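Local coordinates for osmolarity sensor protein EnvZ (Escherichia coli, PDB 5XGA) that is a membrane histidine kinase, represented here by its periplasmic domain, that probably senses osmolarity and signals by phosphotransfer to a response regulator, at residues A[17-20]-A[21-25]; A[54-58]-A[59-63]; A[90-93]-A[94-97]. All coordinates share one frame; numbering follows the deposited sequence.

Interaction 1 (A[17-20]-A[21-25]); sequences LAYE and VRMLM. With CPS (3-[(3-cholamidopropyl)dimethylammonio]-1-propanesulfonate), chain B.
The last turns of helix 10-24 illustrate how one helix can present unlike faces to its surroundings, and the Met-aromatic pair of Y19 and M23, one turn apart, marks one of them. M23 CE lies 3.3 Å from Y19 CE2 and equally near CD2, so the methyl lies against the CD2-CE2 bond of the phenol ring, while SD stands 4.8 Å from the ring centroid. The line from the centroid to the sulfur leans 36° from the ring normal, and the approach is oblique. Two torsions explain the meeting: Y19 has CG anti to its backbone N (chi1 -168°), which swings the ring along the helix toward its C-terminal end, and the M23 chain, bent at chi3 (-73°), turns its methyl back onto the ring. Putting an alanine in place of M23 would probably cost the ring its sulfur and methyl neighbour and let the phenol turn more easily. At the edge of the same ring, near its plane, R22 NH1 comes within 4.3 Å of Y19 CE1, a loose approach. On another face, L17 and V21 lie side by side and point the same way, with L17 CD1 3.8 Å from V21 CG2. Beneath these side chains run ordinary i to i+4 backbone bonds, such as V21 N to L17 O at 2.8 Å and L24 N to E20 O at 2.9 Å. Farther along, L24 and M25 border a bound CHAPS molecule: M25 CG lies 3.9 Å from its ring atom C3. L17, A18 and V21 pack on helix 73-83, E20, M23 and L24 touch helix 41-51, and Y19 and R22 reach L29 on strand 28-30.

Interaction 2 (A[54-58]-A[59-63]); sequences SLYSN and EAAEE
S57 O accepts the backbone N of A61 at 2.9 Å, the first full turn of a helix closing directly behind a strand. The bond is close to straight, with an angle of 164° at the hydrogen. S57 also supplies the N-cap of helix 58-64, a textbook answer to the question of how the first amides of a helix find partners. Its OG accepts from A60 N at 3.2 Å, again almost linearly. The hydroxyl can do this because chi1 of 66° sets OG between the backbone N and the carbonyl carbon, folded back over the start of the helix. One residue thus serves two successive amides, A60 through its side chain and A61 through its carbonyl. A60 CB rests against the same OG, so the capping oxygen has an apolar neighbour as well as its donor. The next backbone bond, E62 N to N58 O, is 3.1 Å long, its donor tilted 29° from the carbonyl plane. The side chain of E62 approaches the same acceptor, its CG coming within 3.1 Å of N58 O. Y56 supplies the apolar part of the junction. Its CB meets A61 CB at 3.8 Å, and CD2, on the ring edge, approaches A61 N at 3.6 Å, so the ring turns its rim to the helix backbone. The N58 side chain points elsewhere, its OD1 hydrogen-bonded to K103 NZ. L55 borders the CHAPS pocket. Strand 54-57, an outermost strand of the five-stranded sheet within the chain, pairs with strand 110-115, where Y56 is bonded to W111 through the backbone. The Y56 ring meets W101 edge-to-face, and A61 packs on W111.

Interaction 3 (A[90-93]-A[94-97]); sequences RVEV and NKSS
Van der Waals contact dominates where E92 meets N94. The glutamate CG lies 3.3 Å from N94 ND2 and equally near the amide carbon, so the aliphatic part of one polar side chain packs against the flat end of the other. The two chains cross at about a right angle, and the carboxylate and amide planes stand 56° apart. An extended side chain, its CG opposite the main-chain nitrogen (chi1 166°), carries the carboxylate of E92 past the amide to the neighbouring lysine. There OE1 sits 3.2 Å from K95 CD, while the carboxylate carbon is 3.7 Å from that methylene. A methyl of V93 lies beside the backbone amide of N94.

All this happens in a beta hairpin, where strand 87-92 gives way to the connection leading into strand 99-104, its antiparallel neighbour in the sheet. Within that connection K95 has a positive phi, 70°.

Electrostatic interactions work at longer range. K95 NZ lies 5.5 Å from E92 OE1, because the lysine is bent at chi3 and chi4; the opposite charges may attract one another, but their charged atoms are not in contact. No hydrogen bond joins 90-93 to 94-97. The other carboxylate oxygen, E92 OE2, instead accepts from W101 NE1 on strand 99-104, which holds the buried acid group against that strand. Further along the connection, N94 packs on W68 and K95 touches R113 of strand 110-115.

How the interactions relate
From the N terminus, the three contacts come in series, each built from adjoining residues, and none nests within or crosses another. Interaction 1 spans the final turns of helix 10-24, against helices 41-51 and 73-83. Interaction 2 follows helix 41-51 and turns strand 54-57 into helix 58-64. Interaction 3 begins the connection from strand 87-92 to strand 99-104. The last two reach the same antiparallel sheet, their centres 16 Å apart, and W101 has a partner in each: the Y56 ring and E92. Interactions 1 and 2 both contribute residues to the CHAPS pocket, L24 and M25 from the helix and L55 from the strand, although their nearest atoms are about 8 Å apart.

Interaction 1 (A[17-20]-A[21-25])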
# COMPACT_ATOMS: atom_id res chain seq x y z
N LEU A 17 0.27 5.52 1.63
CA LEU A 17 0.28 4.31 0.82
C LEU A 17 -0.98 4.17 -0.03
O LEU A 17 -0.92 3.84 -1.22
CB LEU A 17 0.45 3.10 1.73
CG LEU A 17 0.47 1.73 1.08
CD1 LEU A 17 1.65 1.63 0.15
CD2 LEU A 17 0.53 0.68 2.18
N ALA A 18 -2.13 4.41 0.59
CA ALA A 18 -3.42 4.24 -0.10
C ALA A 18 -3.53 5.17 -1.30
O ALA A 18 -3.91 4.75 -2.40
CB ALA A 18 -4.56 4.49 0.87
N TYR A 19 -3.20 6.44 -1.09
CA TYR A 19 -3.24 7.43 -2.15
C TYR A 19 -2.32 7.07 -3.30
O TYR A 19 -2.71 7.13 -4.46
CB TYR A 19 -2.88 8.81 -1.63
CG TYR A 19 -3.22 9.86 -2.67
CD1 TYR A 19 -4.52 9.98 -3.14
CD2 TYR A 19 -2.24 10.69 -3.21
CE1 TYR A 19 -4.85 10.91 -4.11
CE2 TYR A 19 -2.57 11.63 -4.18
CZ TYR A 19 -3.87 11.74 -4.62
OH TYR A 19 -4.22 12.66 -5.58
N GLU A 20 -1.09 6.68 -2.98
CA GLU A 20 -0.11 6.33 -4.01
C GLU A 20 -0.47 5.03 -4.72
O GLU A 20 -0.34 4.94 -5.93
CB GLU A 20 1.30 6.25 -3.40
CG GLU A 20 1.71 7.53 -2.69
CD GLU A 20 3.21 7.68 -2.51
OE1 GLU A 20 3.98 6.81 -2.98
OE2 GLU A 20 3.64 8.68 -1.90
N VAL A 21 -0.93 4.02 -3.98
CA VAL A 21 -1.36 2.79 -4.63
C VAL A 21 -2.56 3.05 -5.55
O VAL A 21 -2.69 2.42 -6.61
CB VAL A 21 -1.71 1.71 -3.63
CG1 VAL A 21 -2.43 0.56 -4.33
CG2 VAL A 21 -0.44 1.22 -2.95
N ARG A 22 -3.42 3.97 -5.15
CA ARG A 22 -4.56 4.33 -5.97
C ARG A 22 -4.07 4.85 -7.33
O ARG A 22 -4.62 4.51 -8.38
CB ARG A 22 -5.41 5.39 -5.26
CG ARG A 22 -6.74 5.64 -5.92
CD ARG A 22 -7.52 6.70 -5.18
NE ARG A 22 -8.53 7.28 -6.05
CZ ARG A 22 -9.10 8.47 -5.85
NH1 ARG A 22 -8.75 9.20 -4.80
NH2 ARG A 22 -10.01 8.92 -6.70
N MET A 23 -2.99 5.63 -7.31
CA MET A 23 -2.39 6.13 -8.54
C MET A 23 -1.67 5.04 -9.32
O MET A 23 -1.69 5.03 -10.54
CB MET A 23 -1.42 7.28 -8.22
CG MET A 23 -2.06 8.67 -8.13
SD MET A 23 -0.87 9.94 -7.61
CE MET A 23 -0.70 9.52 -5.88
N LEU A 24 -1.03 4.10 -8.61
CA LEU A 24 -0.41 2.95 -9.27
C LEU A 24 -1.42 2.24 -10.12
O LEU A 24 -1.10 1.70 -11.18
CB LEU A 24 0.13 1.96 -8.26
CG LEU A 24 1.56 2.16 -7.83
CD1 LEU A 24 1.90 1.00 -6.91
CD2 LEU A 24 2.45 2.20 -9.08
N MET A 25 -2.65 2.24 -9.62
CA MET A 25 -3.70 1.38 -10.14
C MET A 25 -4.34 1.86 -11.42
O MET A 25 -5.07 1.11 -12.06
CB MET A 25 -4.78 1.20 -9.08
CG MET A 25 -4.42 0.16 -8.05
SD MET A 25 -5.75 -0.10 -6.85
CE MET A 25 -6.51 1.51 -6.85
C1 CPS B . -1.57 -2.84 -6.74
C2 CPS B . -0.65 -3.51 -7.73
C3 CPS B . -1.80 -2.29 -9.64
C4 CPS B . -2.40 -2.39 -11.03
C5 CPS B . -1.45 -3.02 -11.99
C6 CPS B . -1.04 -4.35 -11.42
C7 CPS B . -0.27 -5.06 -12.50
C8 CPS B . -1.03 -4.61 -13.73
C9 CPS B . -2.02 -3.53 -13.30
C10 CPS B . -0.31 -2.04 -12.21
C11 CPS B . 0.55 -2.60 -7.89
C12 CPS B . -2.75 -3.71 -6.36
C13 CPS B . -2.25 -5.00 -5.75
C14 CPS B . -1.42 -5.73 -6.80
C15 CPS B . -0.24 -4.89 -7.20
C16 CPS B . 0.64 -5.66 -8.17
C17 CPS B . 0.09 -5.68 -9.60
C18 CPS B . -0.34 -4.27 -10.07
C19 CPS B . -1.30 -3.62 -9.10
C20 CPS B . -2.30 -2.53 -14.44
C21 CPS B . -3.09 -1.27 -14.05
C22 CPS B . -2.95 -3.21 -15.64
C23 CPS B . -3.02 -2.42 -16.93
C24 CPS B . -3.02 -3.37 -18.12
C25 CPS B . -1.81 -4.26 -20.07
C26 CPS B . -0.44 -4.19 -20.78
C27 CPS B . -0.26 -5.18 -21.95
C28 CPS B . 0.73 -3.67 -23.51
C29 CPS B . 2.11 -4.74 -21.90
C30 CPS B . 1.19 -6.10 -23.62
N1 CPS B . -1.93 -3.39 -18.90
N2 CPS B . 0.94 -4.92 -22.77
O1 CPS B . -3.98 -4.08 -18.38
O2 CPS B . -3.36 -5.75 -5.27
O3 CPS B . -0.95 -6.65 -9.71
O4 CPS B . -3.54 -3.19 -10.94

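Interaction 2 (A[54-58]-A[59-63])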
# COMPACT_ATOMS: atom_id res chain seq x y z
N SER A 54 7.57 -4.81 -2.74
CA SER A 54 7.91 -6.15 -3.21
C SER A 54 6.62 -6.91 -3.41
O SER A 54 5.67 -6.73 -2.63
CB SER A 54 8.81 -6.90 -2.22
OG SER A 54 10.07 -6.26 -2.09
N LEU A 55 6.57 -7.76 -4.43
CA LEU A 55 5.41 -8.62 -4.70
C LEU A 55 5.71 -10.06 -4.32
O LEU A 55 6.72 -10.62 -4.76
CB LEU A 55 5.01 -8.56 -6.17
CG LEU A 55 4.73 -7.17 -6.74
CD1 LEU A 55 4.26 -7.30 -8.20
CD2 LEU A 55 3.68 -6.45 -5.90
N TYR A 56 4.82 -10.65 -3.53
CA TYR A 56 4.99 -12.02 -3.02
C TYR A 56 3.86 -12.94 -3.43
O TYR A 56 2.70 -12.55 -3.41
CB TYR A 56 5.06 -12.01 -1.50
CG TYR A 56 6.37 -11.57 -0.91
CD1 TYR A 56 6.80 -10.25 -1.01
CD2 TYR A 56 7.17 -12.47 -0.23
CE1 TYR A 56 8.00 -9.84 -0.45
CE2 TYR A 56 8.38 -12.07 0.33
CZ TYR A 56 8.79 -10.76 0.22
OH TYR A 56 9.99 -10.37 0.78
N SER A 57 4.20 -14.18 -3.78
CA SER A 57 3.18 -15.23 -3.88
C SER A 57 2.67 -15.52 -2.48
O SER A 57 3.33 -15.19 -1.49
CB SER A 57 3.76 -16.50 -4.50
OG SER A 57 4.73 -17.07 -3.65
N ASN A 58 1.50 -16.15 -2.38
CA ASN A 58 0.94 -16.55 -1.09
C ASN A 58 1.92 -17.38 -0.27
O ASN A 58 2.10 -17.16 0.94
CB ASN A 58 -0.37 -17.32 -1.28
CG ASN A 58 -1.44 -16.47 -1.93
OD1 ASN A 58 -1.48 -15.26 -1.73
ND2 ASN A 58 -2.31 -17.09 -2.73
N GLU A 59 2.56 -18.34 -0.93
CA GLU A 59 3.48 -19.25 -0.27
C GLU A 59 4.70 -18.49 0.27
O GLU A 59 5.03 -18.61 1.46
CB GLU A 59 3.93 -20.36 -1.23
CG GLU A 59 4.97 -21.32 -0.66
CD GLU A 59 5.52 -22.29 -1.70
OE1 GLU A 59 4.76 -22.69 -2.60
OE2 GLU A 59 6.72 -22.63 -1.62
N ALA A 60 5.33 -17.71 -0.59
CA ALA A 60 6.52 -16.93 -0.23
C ALA A 60 6.21 -15.95 0.88
O ALA A 60 6.99 -15.80 1.82
CB ALA A 60 7.05 -16.21 -1.44
N ALA A 61 5.07 -15.27 0.77
CA ALA A 61 4.66 -14.30 1.78
C ALA A 61 4.57 -14.93 3.16
O ALA A 61 5.03 -14.37 4.15
CB ALA A 61 3.33 -13.69 1.42
N GLU A 62 3.93 -16.10 3.21
CA GLU A 62 3.70 -16.77 4.48
C GLU A 62 5.02 -17.10 5.18
O GLU A 62 5.06 -17.36 6.38
CB GLU A 62 2.86 -18.03 4.27
CG GLU A 62 1.40 -17.73 3.90
CD GLU A 62 0.55 -18.98 3.73
OE1 GLU A 62 1.09 -20.01 3.27
OE2 GLU A 62 -0.66 -18.94 4.05
N GLU A 63 6.11 -17.05 4.43
CA GLU A 63 7.43 -17.33 5.00
C GLU A 63 8.27 -16.07 5.23
O GLU A 63 9.23 -16.11 6.00
CB GLU A 63 8.19 -18.31 4.09
CG GLU A 63 7.47 -19.65 3.87
CD GLU A 63 8.10 -20.51 2.79
OE1 GLU A 63 9.15 -20.10 2.23
OE2 GLU A 63 7.55 -21.59 2.49

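Interaction 3 (A[90-93]-A[94-97])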
# COMPACT_ATOMS: atom_id res chain seq x y z
N ARG A 90 -2.50 -6.05 6.59
CA ARG A 90 -1.94 -6.66 7.79
C ARG A 90 -0.63 -5.97 8.12
O ARG A 90 0.08 -5.50 7.22
CB ARG A 90 -1.72 -8.16 7.59
CG ARG A 90 -2.99 -8.93 7.33
CD ARG A 90 -2.78 -10.43 7.49
NE ARG A 90 -3.84 -11.15 6.80
CZ ARG A 90 -3.74 -12.41 6.39
NH1 ARG A 90 -2.61 -13.08 6.60
NH2 ARG A 90 -4.75 -12.98 5.75
N VAL A 91 -0.30 -5.87 9.41
CA VAL A 91 0.94 -5.19 9.78
C VAL A 91 1.83 -6.06 10.64
O VAL A 91 1.40 -6.61 11.67
CB VAL A 91 0.69 -3.87 10.52
CG1 VAL A 91 2.04 -3.18 10.81
CG2 VAL A 91 -0.21 -2.95 9.69
N GLU A 92 3.07 -6.17 10.20
CA GLU A 92 4.11 -6.90 10.90
C GLU A 92 4.86 -5.88 11.71
O GLU A 92 5.65 -5.09 11.18
CB GLU A 92 5.00 -7.63 9.89
CG GLU A 92 6.31 -8.16 10.39
CD GLU A 92 7.10 -8.79 9.26
OE1 GLU A 92 8.18 -9.36 9.52
OE2 GLU A 92 6.64 -8.72 8.10
N VAL A 93 4.55 -5.84 13.00
CA VAL A 93 5.14 -4.83 13.88
C VAL A 93 6.43 -5.37 14.46
O VAL A 93 7.10 -4.71 15.26
CB VAL A 93 4.17 -4.42 15.00
CG1 VAL A 93 3.07 -3.52 14.44
CG2 VAL A 93 3.57 -5.66 15.67
N ASN A 94 6.79 -6.58 14.02
CA ASN A 94 8.14 -7.09 14.22
C ASN A 94 9.09 -6.26 13.37
O ASN A 94 8.65 -5.45 12.54
CB ASN A 94 8.24 -8.58 13.85
CG ASN A 94 6.89 -9.20 13.49
OD1 ASN A 94 5.82 -8.67 13.83
ND2 ASN A 94 6.93 -10.34 12.80
N LYS A 95 10.39 -6.45 13.58
CA LYS A 95 11.42 -5.66 12.90
C LYS A 95 11.39 -4.23 13.42
O LYS A 95 12.05 -3.34 12.88
CB LYS A 95 11.21 -5.69 11.38
CG LYS A 95 11.10 -7.10 10.79
CD LYS A 95 10.39 -7.09 9.44
CE LYS A 95 11.36 -7.03 8.27
NZ LYS A 95 12.19 -5.79 8.28
N SER A 96 10.62 -4.02 14.49
CA SER A 96 10.50 -2.72 15.17
C SER A 96 9.97 -1.60 14.26
O SER A 96 9.12 -0.80 14.69
CB SER A 96 11.85 -2.32 15.77
OG SER A 96 11.69 -1.33 16.78
N SER A 97 10.47 -1.51 13.03
CA SER A 97 9.89 -0.61 12.04
C SER A 97 8.85 -1.40 11.24
O SER A 97 9.18 -2.40 10.62
CB SER A 97 10.96 -0.03 11.11
OG SER A 97 10.44 1.06 10.35